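Local coordinates for protein Rv3303c-lpdA (Mycobacterium tuberculosis, PDB 1XDI) that probably reduces quinones such as menadione to quinols with NADH or NADPH, using one FAD per subunit, and may help the bacterium resist reactive oxygen intermediates, at residues A17-A22 / A103-M108; Q111-R116 / I131-A136; R116-D121 / L286-I291. All blocks are in the same frame, centred on the assembly; numbering follows the deposited sequence.

Contact 1. Residues A17-A22 / A103-M108; sequences AALVAA and AQLLSM
L19 reaches across to Q104 and L105 where two helices of the FAD-binding Rossmann-type domain run side by side. Helix 12-24 follows the glycine-rich turn of the first strand, and the axes of residues 17-22 and 103-107 point in the same general direction, 29° from parallel. The enclosed part is apolar. L19 CD1 meets L105 CD2 at 3.4 Å, the two side chains crossing at about a right angle, and A18 CB backs the same methyl group, L105 CD2, from 4.4 Å. V31 and V33 of strand 29-35 pack on A18, while I39 and V110 close on L105; the contact thus joins helix 12-24 to the end of helix 83-107 beside that strand. A22, also buried, has its CB 4.0 Å from M108 O and 4.4 Å from M108 CG. Toward solvent lie M108 and Q104. The thioether of M108 leads away from the partner helix just past the end of helix 83-107. Q104, packed also against R463 of the second subunit, makes no hydrogen bond across the contact; its extended chain, with CG anti to the backbone N (chi1 -158°), carries the amide over to L19, where NE2 lies 3.3 Å from L19 CD2.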
loop_
_atom_site.group_PDB
_atom_site.type_symbol
_atom_site.label_atom_id
_atom_site.label_comp_id
_atom_site.label_asym_id
_atom_site.label_seq_id
_atom_site.Cartn_x
_atom_site.Cartn_y
_atom_site.Cartn_z
ATOM N N ALA A 17 -8.031 -22.082 16.592
ATOM C CA ALA A 17 -7.394 -22.697 15.434
ATOM C C ALA A 17 -8.566 -23.525 14.903
ATOM O O ALA A 17 -8.763 -23.682 13.693
ATOM C CB ALA A 17 -6.248 -23.619 15.848
ATOM N N ALA A 18 -9.361 -24.037 15.843
ATOM C CA ALA A 18 -10.534 -24.837 15.522
ATOM C C ALA A 18 -11.568 -23.921 14.912
ATOM O O ALA A 18 -12.211 -24.245 13.924
ATOM C CB ALA A 18 -11.093 -25.487 16.783
ATOM N N LEU A 19 -11.711 -22.760 15.527
ATOM C CA LEU A 19 -12.675 -21.772 15.081
ATOM C C LEU A 19 -12.444 -21.457 13.630
ATOM O O LEU A 19 -13.373 -21.487 12.858
ATOM C CB LEU A 19 -12.546 -20.496 15.906
ATOM C CG LEU A 19 -13.863 -19.944 16.442
ATOM C CD1 LEU A 19 -14.749 -21.082 16.905
ATOM C CD2 LEU A 19 -13.599 -19.038 17.615
ATOM N N VAL A 20 -11.188 -21.154 13.279
ATOM C CA VAL A 20 -10.783 -20.810 11.909
ATOM C C VAL A 20 -11.000 -21.989 11.028
ATOM O O VAL A 20 -11.426 -21.823 9.906
ATOM C CB VAL A 20 -9.243 -20.369 11.804
ATOM C CG1 VAL A 20 -8.620 -20.832 10.451
ATOM C CG2 VAL A 20 -9.114 -18.841 11.948
ATOM N N ALA A 21 -10.706 -23.175 11.548
ATOM C CA ALA A 21 -10.858 -24.426 10.801
ATOM C C ALA A 21 -12.259 -24.683 10.353
ATOM O O ALA A 21 -12.530 -24.769 9.170
ATOM C CB ALA A 21 -10.397 -25.589 11.637
ATOM N N ALA A 22 -13.151 -24.826 11.326
ATOM C CA ALA A 22 -14.577 -25.063 11.083
ATOM C C ALA A 22 -15.332 -23.904 10.416
ATOM O O ALA A 22 -16.326 -24.142 9.745
ATOM C CB ALA A 22 -15.256 -25.383 12.388
ATOM N N ALA A 103 -19.718 -22.801 23.619
ATOM C CA ALA A 103 -20.940 -22.735 22.847
ATOM C C ALA A 103 -20.666 -22.382 21.368
ATOM O O ALA A 103 -21.273 -22.932 20.443
ATOM C CB ALA A 103 -21.906 -21.741 23.506
ATOM N N GLN A 104 -19.710 -21.499 21.138
ATOM C CA GLN A 104 -19.412 -21.126 19.775
ATOM C C GLN A 104 -18.828 -22.321 19.022
ATOM O O GLN A 104 -19.276 -22.610 17.901
ATOM C CB GLN A 104 -18.427 -19.994 19.785
ATOM C CG GLN A 104 -18.382 -19.136 18.558
ATOM C CD GLN A 104 -17.157 -18.221 18.578
ATOM O OE1 GLN A 104 -16.653 -17.837 19.654
ATOM N NE2 GLN A 104 -16.683 -17.864 17.401
ATOM N N LEU A 105 -17.842 -23.001 19.629
ATOM C CA LEU A 105 -17.212 -24.167 19.016
ATOM C C LEU A 105 -18.283 -25.186 18.708
ATOM O O LEU A 105 -18.381 -25.679 17.585
ATOM C CB LEU A 105 -16.210 -24.838 19.961
ATOM C CG LEU A 105 -14.917 -24.160 20.413
ATOM C CD1 LEU A 105 -14.034 -25.181 21.149
ATOM C CD2 LEU A 105 -14.176 -23.574 19.218
ATOM N N LEU A 106 -19.092 -25.486 19.727
ATOM C CA LEU A 106 -20.161 -26.476 19.670
ATOM C C LEU A 106 -21.234 -26.250 18.620
ATOM O O LEU A 106 -21.686 -27.191 17.977
ATOM C CB LEU A 106 -20.795 -26.597 21.055
ATOM C CG LEU A 106 -20.590 -27.913 21.847
ATOM C CD1 LEU A 106 -19.212 -28.554 21.723
ATOM C CD2 LEU A 106 -20.852 -27.585 23.242
ATOM N N SER A 107 -21.639 -25.004 18.423
ATOM C CA SER A 107 -22.682 -24.702 17.443
ATOM C C SER A 107 -22.045 -24.569 16.088
ATOM O O SER A 107 -22.752 -24.533 15.067
ATOM C CB SER A 107 -23.365 -23.384 17.770
ATOM O OG SER A 107 -22.464 -22.334 17.483
ATOM N N MET A 108 -20.719 -24.457 16.068
ATOM C CA MET A 108 -20.027 -24.337 14.798
ATOM C C MET A 108 -19.728 -25.763 14.314
ATOM O O MET A 108 -19.107 -25.999 13.258
ATOM C CB MET A 108 -18.746 -23.506 14.949
ATOM C CG MET A 108 -18.411 -22.678 13.711
ATOM S SD MET A 108 -19.254 -21.042 13.650
ATOM C CE MET A 108 -21.111 -21.462 13.506
#

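Contact 2. Residues Q111-R116 / I131-A136. With FAD (flavin-adenine dinucleotide), chain C.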
loop_
_atom_site.group_PDB
_atom_site.type_symbol
_atom_site.label_atom_id
_atom_site.label_comp_id
_atom_site.label_asym_id
_atom_site.label_seq_id
_atom_site.Cartn_x
_atom_site.Cartn_y
_atom_site.Cartn_z
ATOM N N GLN A 111 -16.437 -30.853 17.471
ATOM C CA GLN A 111 -16.596 -31.969 18.459
ATOM C C GLN A 111 -15.624 -31.796 19.624
ATOM O O GLN A 111 -14.440 -32.105 19.494
ATOM C CB GLN A 111 -16.305 -33.343 17.808
ATOM C CG GLN A 111 -17.150 -33.597 16.544
ATOM C CD GLN A 111 -18.589 -33.188 16.758
ATOM O OE1 GLN A 111 -19.315 -33.818 17.554
ATOM N NE2 GLN A 111 -19.011 -32.109 16.099
ATOM N N VAL A 112 -16.115 -31.288 20.754
ATOM C CA VAL A 112 -15.269 -31.086 21.927
ATOM C C VAL A 112 -15.273 -32.359 22.754
ATOM O O VAL A 112 -16.351 -32.889 23.029
ATOM C CB VAL A 112 -15.813 -30.003 22.795
ATOM C CG1 VAL A 112 -14.844 -29.705 23.864
ATOM C CG2 VAL A 112 -16.049 -28.792 21.991
ATOM N N ILE A 113 -14.088 -32.860 23.119
ATOM C CA ILE A 113 -13.950 -34.060 23.961
ATOM C C ILE A 113 -13.128 -33.757 25.206
ATOM O O ILE A 113 -11.915 -33.633 25.141
ATOM C CB ILE A 113 -13.198 -35.217 23.260
ATOM C CG1 ILE A 113 -14.055 -35.857 22.176
ATOM C CG2 ILE A 113 -12.775 -36.266 24.305
ATOM C CD1 ILE A 113 -13.425 -37.089 21.604
ATOM N N ALA A 114 -13.783 -33.686 26.348
ATOM C CA ALA A 114 -13.095 -33.407 27.615
ATOM C C ALA A 114 -12.211 -34.592 27.999
ATOM O O ALA A 114 -12.722 -35.677 28.317
ATOM C CB ALA A 114 -14.141 -33.122 28.726
ATOM N N GLY A 115 -10.895 -34.378 27.994
ATOM C CA GLY A 115 -9.967 -35.440 28.305
ATOM C C GLY A 115 -8.552 -35.047 27.975
ATOM O O GLY A 115 -8.280 -33.939 27.558
ATOM N N ARG A 116 -7.627 -35.962 28.172
ATOM C CA ARG A 116 -6.228 -35.694 27.922
ATOM C C ARG A 116 -5.934 -36.540 26.673
ATOM O O ARG A 116 -6.306 -37.738 26.605
ATOM C CB ARG A 116 -5.414 -36.164 29.126
ATOM C CG ARG A 116 -3.987 -35.655 29.183
ATOM C CD ARG A 116 -3.069 -36.575 29.977
ATOM N NE ARG A 116 -2.527 -37.638 29.100
ATOM C CZ ARG A 116 -2.682 -38.970 29.267
ATOM N NH1 ARG A 116 -3.373 -39.479 30.296
ATOM N NH2 ARG A 116 -2.135 -39.807 28.383
ATOM N N ILE A 131 -4.586 -40.473 17.508
ATOM C CA ILE A 131 -4.596 -39.893 18.845
ATOM C C ILE A 131 -5.549 -40.597 19.782
ATOM O O ILE A 131 -6.568 -41.110 19.338
ATOM C CB ILE A 131 -4.945 -38.444 18.754
ATOM C CG1 ILE A 131 -3.774 -37.738 18.059
ATOM C CG2 ILE A 131 -5.298 -37.906 20.128
ATOM C CD1 ILE A 131 -4.138 -36.405 17.459
ATOM N N LYS A 132 -5.209 -40.637 21.075
ATOM C CA LYS A 132 -6.044 -41.299 22.081
ATOM C C LYS A 132 -6.480 -40.295 23.108
ATOM O O LYS A 132 -5.646 -39.545 23.605
ATOM C CB LYS A 132 -5.249 -42.417 22.778
ATOM C CG LYS A 132 -5.853 -42.880 24.104
ATOM C CD LYS A 132 -5.293 -44.214 24.565
ATOM C CE LYS A 132 -3.912 -44.098 25.213
ATOM N NZ LYS A 132 -3.358 -45.447 25.558
ATOM N N ALA A 133 -7.763 -40.263 23.446
ATOM C CA ALA A 133 -8.222 -39.294 24.455
ATOM C C ALA A 133 -8.547 -40.066 25.697
ATOM O O ALA A 133 -9.233 -41.063 25.624
ATOM C CB ALA A 133 -9.469 -38.545 23.968
ATOM N N THR A 134 -8.040 -39.644 26.839
ATOM C CA THR A 134 -8.379 -40.375 28.051
ATOM C C THR A 134 -9.196 -39.470 28.901
ATOM O O THR A 134 -8.774 -38.371 29.243
ATOM C CB THR A 134 -7.192 -40.775 28.899
ATOM O OG1 THR A 134 -6.321 -41.657 28.181
ATOM C CG2 THR A 134 -7.707 -41.483 30.092
ATOM N N ALA A 135 -10.379 -39.947 29.247
ATOM C CA ALA A 135 -11.314 -39.177 30.063
ATOM C C ALA A 135 -10.912 -39.195 31.535
ATOM O O ALA A 135 -10.025 -39.941 31.919
ATOM C CB ALA A 135 -12.687 -39.760 29.904
ATOM N N ALA A 136 -11.553 -38.373 32.359
ATOM C CA ALA A 136 -11.240 -38.400 33.792
ATOM C C ALA A 136 -11.909 -39.661 34.370
ATOM O O ALA A 136 -11.566 -40.116 35.446
ATOM C CB ALA A 136 -11.743 -37.127 34.498
HETATM P PA FAD C . -3.308 -22.721 27.559
HETATM O O1A FAD C . -2.345 -22.815 28.736
HETATM O O2A FAD C . -4.246 -21.515 27.544
HETATM O O5B FAD C . -4.103 -24.020 27.601
HETATM C C5B FAD C . -3.790 -25.258 26.958
HETATM C C4B FAD C . -4.888 -26.117 27.546
HETATM O O4B FAD C . -4.865 -27.426 27.037
HETATM C C3B FAD C . -4.938 -26.305 29.156
HETATM O O3B FAD C . -5.822 -25.400 29.818
HETATM C C2B FAD C . -5.291 -27.699 29.378
HETATM O O2B FAD C . -6.612 -28.016 29.825
HETATM C C1B FAD C . -5.081 -28.394 28.057
HETATM N N9A FAD C . -4.149 -29.449 28.007
HETATM C C8A FAD C . -2.871 -29.631 28.497
HETATM N N7A FAD C . -2.366 -30.807 28.227
HETATM C C5A FAD C . -3.348 -31.441 27.524
HETATM C C6A FAD C . -3.472 -32.714 26.943
HETATM N N6A FAD C . -2.514 -33.616 26.998
HETATM N N1A FAD C . -4.649 -33.021 26.293
HETATM C C2A FAD C . -5.658 -32.139 26.207
HETATM N N3A FAD C . -5.619 -30.863 26.750
HETATM C C4A FAD C . -4.361 -30.651 27.404
HETATM N N1 FAD C . -1.257 -13.461 27.729
HETATM C C2 FAD C . -1.772 -12.347 27.123
HETATM O O2 FAD C . -1.839 -12.253 25.883
HETATM N N3 FAD C . -2.222 -11.313 27.912
HETATM C C4 FAD C . -2.219 -11.285 29.279
HETATM O O4 FAD C . -2.658 -10.296 29.866
HETATM C C4X FAD C . -1.714 -12.369 29.862
HETATM N N5 FAD C . -1.710 -12.364 31.286
HETATM C C5X FAD C . -1.178 -13.521 31.911
HETATM C C6 FAD C . -1.153 -13.615 33.320
HETATM C C7 FAD C . -0.629 -14.746 34.001
HETATM C C7M FAD C . -0.638 -14.795 35.549
HETATM C C8 FAD C . -0.097 -15.809 33.215
HETATM C C8M FAD C . 0.507 -17.057 33.836
HETATM C C9 FAD C . -0.122 -15.760 31.851
HETATM C C9A FAD C . -0.657 -14.674 31.166
HETATM N N10 FAD C . -0.725 -14.565 29.695
HETATM C C10 FAD C . -1.241 -13.461 29.078
HETATM C "C1'" FAD C . -0.262 -15.685 28.968
HETATM C "C2'" FAD C . -1.322 -16.471 28.254
HETATM O "O2'" FAD C . -2.341 -16.882 29.231
HETATM C "C3'" FAD C . -0.776 -17.695 27.573
HETATM O "O3'" FAD C . 0.060 -17.276 26.525
HETATM C "C4'" FAD C . -1.809 -18.572 26.892
HETATM O "O4'" FAD C . -2.628 -19.018 28.038
HETATM C "C5'" FAD C . -1.365 -19.819 26.303
HETATM O "O5'" FAD C . -2.462 -20.424 25.632
HETATM P P FAD C . -2.426 -21.859 25.019
HETATM O O1P FAD C . -3.671 -21.994 24.356
HETATM O O2P FAD C . -1.205 -22.161 24.241
HETATM O O3P FAD C . -2.364 -22.701 26.310
#
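R116 and T134 face each other as an antiparallel hydrogen-bonded pair, the first rung between the edge strand of a three-stranded antiparallel sheet and its central strand. This small sheet accompanies the parallel Rossmann-type sheet of the FAD domain, and the chain passes from one to the other here: I113 and G115 still bond through their backbones to strand 29-35, whereas R116 N donates to T134 O at 2.9 Å and T134 N to R116 O at 2.6 Å, both nearly straight. The turn from one sheet to the other leaves the two touching parts 98° apart in direction. R116 and T134 send their side chains to the same face, yet they do not bond to each other. R116 CG lies anti to the backbone N (chi1 -165°), and a bend at chi3 (87°) turns the guanidinium out of line with the preceding chain; its NH1 stays 4.2 Å from T134 OG1, obliquely placed. K132 NZ stands 6.4 Å from R116 NH2 and has a long, weak ion pair with E118. Before the change of sheet, I113 uses only its CG2 branch, which sits 4.0 Å from A133 CB, while A133 also packs on I34 of the parallel sheet. Between these two side-chain pairs G115 lets the backbones come together, its CA 3.3 Å from T134 O. The FAD adenine borders this bend in the chain: G115 O lies 3.5 Å from FAD C2A, and the aliphatic part of R116 reaches the exocyclic amine, CG to N6A, at 3.3 Å.

Contact 3. Residues R116-D121 / L286-I291. With FAD (flavin-adenine dinucleotide), chain C.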
loop_
_atom_site.group_PDB
_atom_site.type_symbol
_atom_site.label_atom_id
_atom_site.label_comp_id
_atom_site.label_asym_id
_atom_site.label_seq_id
_atom_site.Cartn_x
_atom_site.Cartn_y
_atom_site.Cartn_z
ATOM N N ARG A 116 -7.627 -35.962 28.172
ATOM C CA ARG A 116 -6.228 -35.694 27.922
ATOM C C ARG A 116 -5.934 -36.540 26.673
ATOM O O ARG A 116 -6.306 -37.738 26.605
ATOM C CB ARG A 116 -5.414 -36.164 29.126
ATOM C CG ARG A 116 -3.987 -35.655 29.183
ATOM C CD ARG A 116 -3.069 -36.575 29.977
ATOM N NE ARG A 116 -2.527 -37.638 29.100
ATOM C CZ ARG A 116 -2.682 -38.970 29.267
ATOM N NH1 ARG A 116 -3.373 -39.479 30.296
ATOM N NH2 ARG A 116 -2.135 -39.807 28.383
ATOM N N GLY A 117 -5.310 -35.925 25.667
ATOM C CA GLY A 117 -5.036 -36.656 24.461
ATOM C C GLY A 117 -3.571 -36.997 24.287
ATOM O O GLY A 117 -2.686 -36.316 24.823
ATOM N N GLU A 118 -3.295 -38.064 23.538
ATOM C CA GLU A 118 -1.918 -38.423 23.284
ATOM C C GLU A 118 -1.811 -39.154 21.947
ATOM O O GLU A 118 -2.779 -39.762 21.492
ATOM C CB GLU A 118 -1.402 -39.248 24.452
ATOM C CG GLU A 118 -0.921 -40.605 24.117
ATOM C CD GLU A 118 -0.947 -41.528 25.310
ATOM O OE1 GLU A 118 -2.047 -41.761 25.853
ATOM O OE2 GLU A 118 0.136 -42.021 25.697
ATOM N N LEU A 119 -0.639 -39.035 21.312
ATOM C CA LEU A 119 -0.317 -39.684 20.037
ATOM C C LEU A 119 -0.003 -41.159 20.246
ATOM O O LEU A 119 0.801 -41.488 21.126
ATOM C CB LEU A 119 0.916 -39.034 19.408
ATOM C CG LEU A 119 0.675 -37.867 18.488
ATOM C CD1 LEU A 119 1.769 -36.900 18.691
ATOM C CD2 LEU A 119 0.623 -38.332 17.070
ATOM N N ILE A 120 -0.629 -42.052 19.470
ATOM C CA ILE A 120 -0.323 -43.473 19.617
ATOM C C ILE A 120 0.079 -44.172 18.320
ATOM O O ILE A 120 -0.065 -45.391 18.220
ATOM C CB ILE A 120 -1.484 -44.267 20.232
ATOM C CG1 ILE A 120 -2.696 -44.240 19.305
ATOM C CG2 ILE A 120 -1.852 -43.717 21.589
ATOM C CD1 ILE A 120 -3.935 -45.027 19.888
ATOM N N ASP A 121 0.599 -43.426 17.346
ATOM C CA ASP A 121 1.024 -43.993 16.058
ATOM C C ASP A 121 1.813 -45.295 16.099
ATOM O O ASP A 121 2.795 -45.434 16.831
ATOM C CB ASP A 121 1.854 -42.991 15.284
ATOM C CG ASP A 121 1.061 -41.795 14.855
ATOM O OD1 ASP A 121 0.143 -41.399 15.607
ATOM O OD2 ASP A 121 1.366 -41.248 13.773
ATOM N N LEU A 286 5.102 -37.889 21.734
ATOM C CA LEU A 286 5.830 -37.230 20.664
ATOM C C LEU A 286 6.968 -38.138 20.216
ATOM O O LEU A 286 7.568 -37.909 19.179
ATOM C CB LEU A 286 6.394 -35.911 21.148
ATOM C CG LEU A 286 5.376 -34.899 21.667
ATOM C CD1 LEU A 286 6.040 -33.859 22.567
ATOM C CD2 LEU A 286 4.718 -34.262 20.472
ATOM N N GLU A 287 7.251 -39.178 21.003
ATOM C CA GLU A 287 8.296 -40.146 20.671
ATOM C C GLU A 287 7.833 -41.029 19.555
ATOM O O GLU A 287 8.631 -41.424 18.725
ATOM C CB GLU A 287 8.589 -41.086 21.825
ATOM C CG GLU A 287 8.338 -40.514 23.204
ATOM C CD GLU A 287 7.141 -41.147 23.924
ATOM O OE1 GLU A 287 6.959 -42.398 23.852
ATOM O OE2 GLU A 287 6.399 -40.379 24.584
ATOM N N ARG A 288 6.549 -41.378 19.578
ATOM C CA ARG A 288 5.985 -42.271 18.586
ATOM C C ARG A 288 6.000 -41.654 17.206
ATOM O O ARG A 288 5.782 -42.329 16.190
ATOM C CB ARG A 288 4.552 -42.690 18.983
ATOM C CG ARG A 288 4.536 -43.649 20.172
ATOM C CD ARG A 288 3.161 -44.228 20.523
ATOM N NE ARG A 288 3.215 -44.833 21.855
ATOM C CZ ARG A 288 2.848 -44.241 23.004
ATOM N NH1 ARG A 288 2.357 -42.989 23.043
ATOM N NH2 ARG A 288 3.004 -44.910 24.149
ATOM N N VAL A 289 6.315 -40.380 17.153
ATOM C CA VAL A 289 6.301 -39.766 15.866
ATOM C C VAL A 289 7.627 -39.121 15.423
ATOM O O VAL A 289 7.686 -38.443 14.385
ATOM C CB VAL A 289 5.092 -38.826 15.845
ATOM C CG1 VAL A 289 5.495 -37.380 15.589
ATOM C CG2 VAL A 289 4.086 -39.375 14.862
ATOM N N GLY A 290 8.690 -39.366 16.194
ATOM C CA GLY A 290 10.001 -38.836 15.862
ATOM C C GLY A 290 10.503 -37.510 16.433
ATOM O O GLY A 290 11.679 -37.170 16.294
ATOM N N ILE A 291 9.615 -36.750 17.053
ATOM C CA ILE A 291 9.975 -35.481 17.627
ATOM C C ILE A 291 10.728 -35.689 18.943
ATOM O O ILE A 291 10.553 -36.675 19.629
ATOM C CB ILE A 291 8.719 -34.649 17.868
ATOM C CG1 ILE A 291 8.134 -34.203 16.545
ATOM C CG2 ILE A 291 9.012 -33.446 18.721
ATOM C CD1 ILE A 291 6.789 -33.573 16.756
HETATM P PA FAD C . -3.308 -22.721 27.559
HETATM O O1A FAD C . -2.345 -22.815 28.736
HETATM O O2A FAD C . -4.246 -21.515 27.544
HETATM O O5B FAD C . -4.103 -24.020 27.601
HETATM C C5B FAD C . -3.790 -25.258 26.958
HETATM C C4B FAD C . -4.888 -26.117 27.546
HETATM O O4B FAD C . -4.865 -27.426 27.037
HETATM C C3B FAD C . -4.938 -26.305 29.156
HETATM O O3B FAD C . -5.822 -25.400 29.818
HETATM C C2B FAD C . -5.291 -27.699 29.378
HETATM O O2B FAD C . -6.612 -28.016 29.825
HETATM C C1B FAD C . -5.081 -28.394 28.057
HETATM N N9A FAD C . -4.149 -29.449 28.007
HETATM C C8A FAD C . -2.871 -29.631 28.497
HETATM N N7A FAD C . -2.366 -30.807 28.227
HETATM C C5A FAD C . -3.348 -31.441 27.524
HETATM C C6A FAD C . -3.472 -32.714 26.943
HETATM N N6A FAD C . -2.514 -33.616 26.998
HETATM N N1A FAD C . -4.649 -33.021 26.293
HETATM C C2A FAD C . -5.658 -32.139 26.207
HETATM N N3A FAD C . -5.619 -30.863 26.750
HETATM C C4A FAD C . -4.361 -30.651 27.404
HETATM N N1 FAD C . -1.257 -13.461 27.729
HETATM C C2 FAD C . -1.772 -12.347 27.123
HETATM O O2 FAD C . -1.839 -12.253 25.883
HETATM N N3 FAD C . -2.222 -11.313 27.912
HETATM C C4 FAD C . -2.219 -11.285 29.279
HETATM O O4 FAD C . -2.658 -10.296 29.866
HETATM C C4X FAD C . -1.714 -12.369 29.862
HETATM N N5 FAD C . -1.710 -12.364 31.286
HETATM C C5X FAD C . -1.178 -13.521 31.911
HETATM C C6 FAD C . -1.153 -13.615 33.320
HETATM C C7 FAD C . -0.629 -14.746 34.001
HETATM C C7M FAD C . -0.638 -14.795 35.549
HETATM C C8 FAD C . -0.097 -15.809 33.215
HETATM C C8M FAD C . 0.507 -17.057 33.836
HETATM C C9 FAD C . -0.122 -15.760 31.851
HETATM C C9A FAD C . -0.657 -14.674 31.166
HETATM N N10 FAD C . -0.725 -14.565 29.695
HETATM C C10 FAD C . -1.241 -13.461 29.078
HETATM C "C1'" FAD C . -0.262 -15.685 28.968
HETATM C "C2'" FAD C . -1.322 -16.471 28.254
HETATM O "O2'" FAD C . -2.341 -16.882 29.231
HETATM C "C3'" FAD C . -0.776 -17.695 27.573
HETATM O "O3'" FAD C . 0.060 -17.276 26.525
HETATM C "C4'" FAD C . -1.809 -18.572 26.892
HETATM O "O4'" FAD C . -2.628 -19.018 28.038
HETATM C "C5'" FAD C . -1.365 -19.819 26.303
HETATM O "O5'" FAD C . -2.462 -20.424 25.632
HETATM P P FAD C . -2.426 -21.859 25.019
HETATM O O1P FAD C . -3.671 -21.994 24.356
HETATM O O2P FAD C . -1.205 -22.161 24.241
HETATM O O3P FAD C . -2.364 -22.701 26.310
#
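R288 NH1 is shared by two oxygens of strand 116-119. It donates to the backbone L119 O at 2.9 Å, approaching almost end-on to the carbonyl group but bent at the hydrogen (140°), with the acceptor at the guanidinium edge, 22° out of its plane. A longer salt bridge joins the same NH1 to E118 OE2 at 3.6 Å. Here carboxylate and guanidinium are turned 62° against each other, so they do not form a flat paired bridge. The R288 chain runs extended from CG to NE and passes over the backbone, CD resting 3.7 Å from I120 CA. On its other oxygen, OE1, E118 takes R116 NH2 at 3.2 Å, so that one glutamate links two arginines in a network that would probably balance their charges. R288 belongs to a type I beta turn, E287 to G290, in the long connection between strands 277-279 and 312-314, which here packs on the edge strand of the antiparallel sheet in the FAD domain. Alongside, the contact is apolar: L119 CD1 lies 4.3 Å from L286 CD2, and L119 CD2 lies 4.2 Å from V289 CG2. V289 CG2 also borders D121 OD2 at 3.5 Å, although the D121 carboxylate is held by H129 and the backbone N of R130. G117 N donates to FAD N1A at 3.0 Å, while FAD N6A returns a weak bond to G117 O.

Overall arrangement
Contact 1 closes before contacts 2 and 3 open, whereas the segments of those two alternate along the chain. Contacts 1 and 2 have centres 17 Å apart and are joined through helix 83-107 and the strand after it, where L105 CD1 packs on V112 CG2 at 4.2 Å. Contacts 2 and 3, with centres 15 Å apart, share R116 and one antiparallel sheet; K132 N and E118 O probably form a hydrogen bond across it, at 2.6 Å. Contact 3 does not touch contact 1, their nearest atoms being about 14 Å apart. Contacts 2 and 3 both border the adenine end of FAD, whereas in contact 1 the L105 side chain stays about 11 Å from the cofactor.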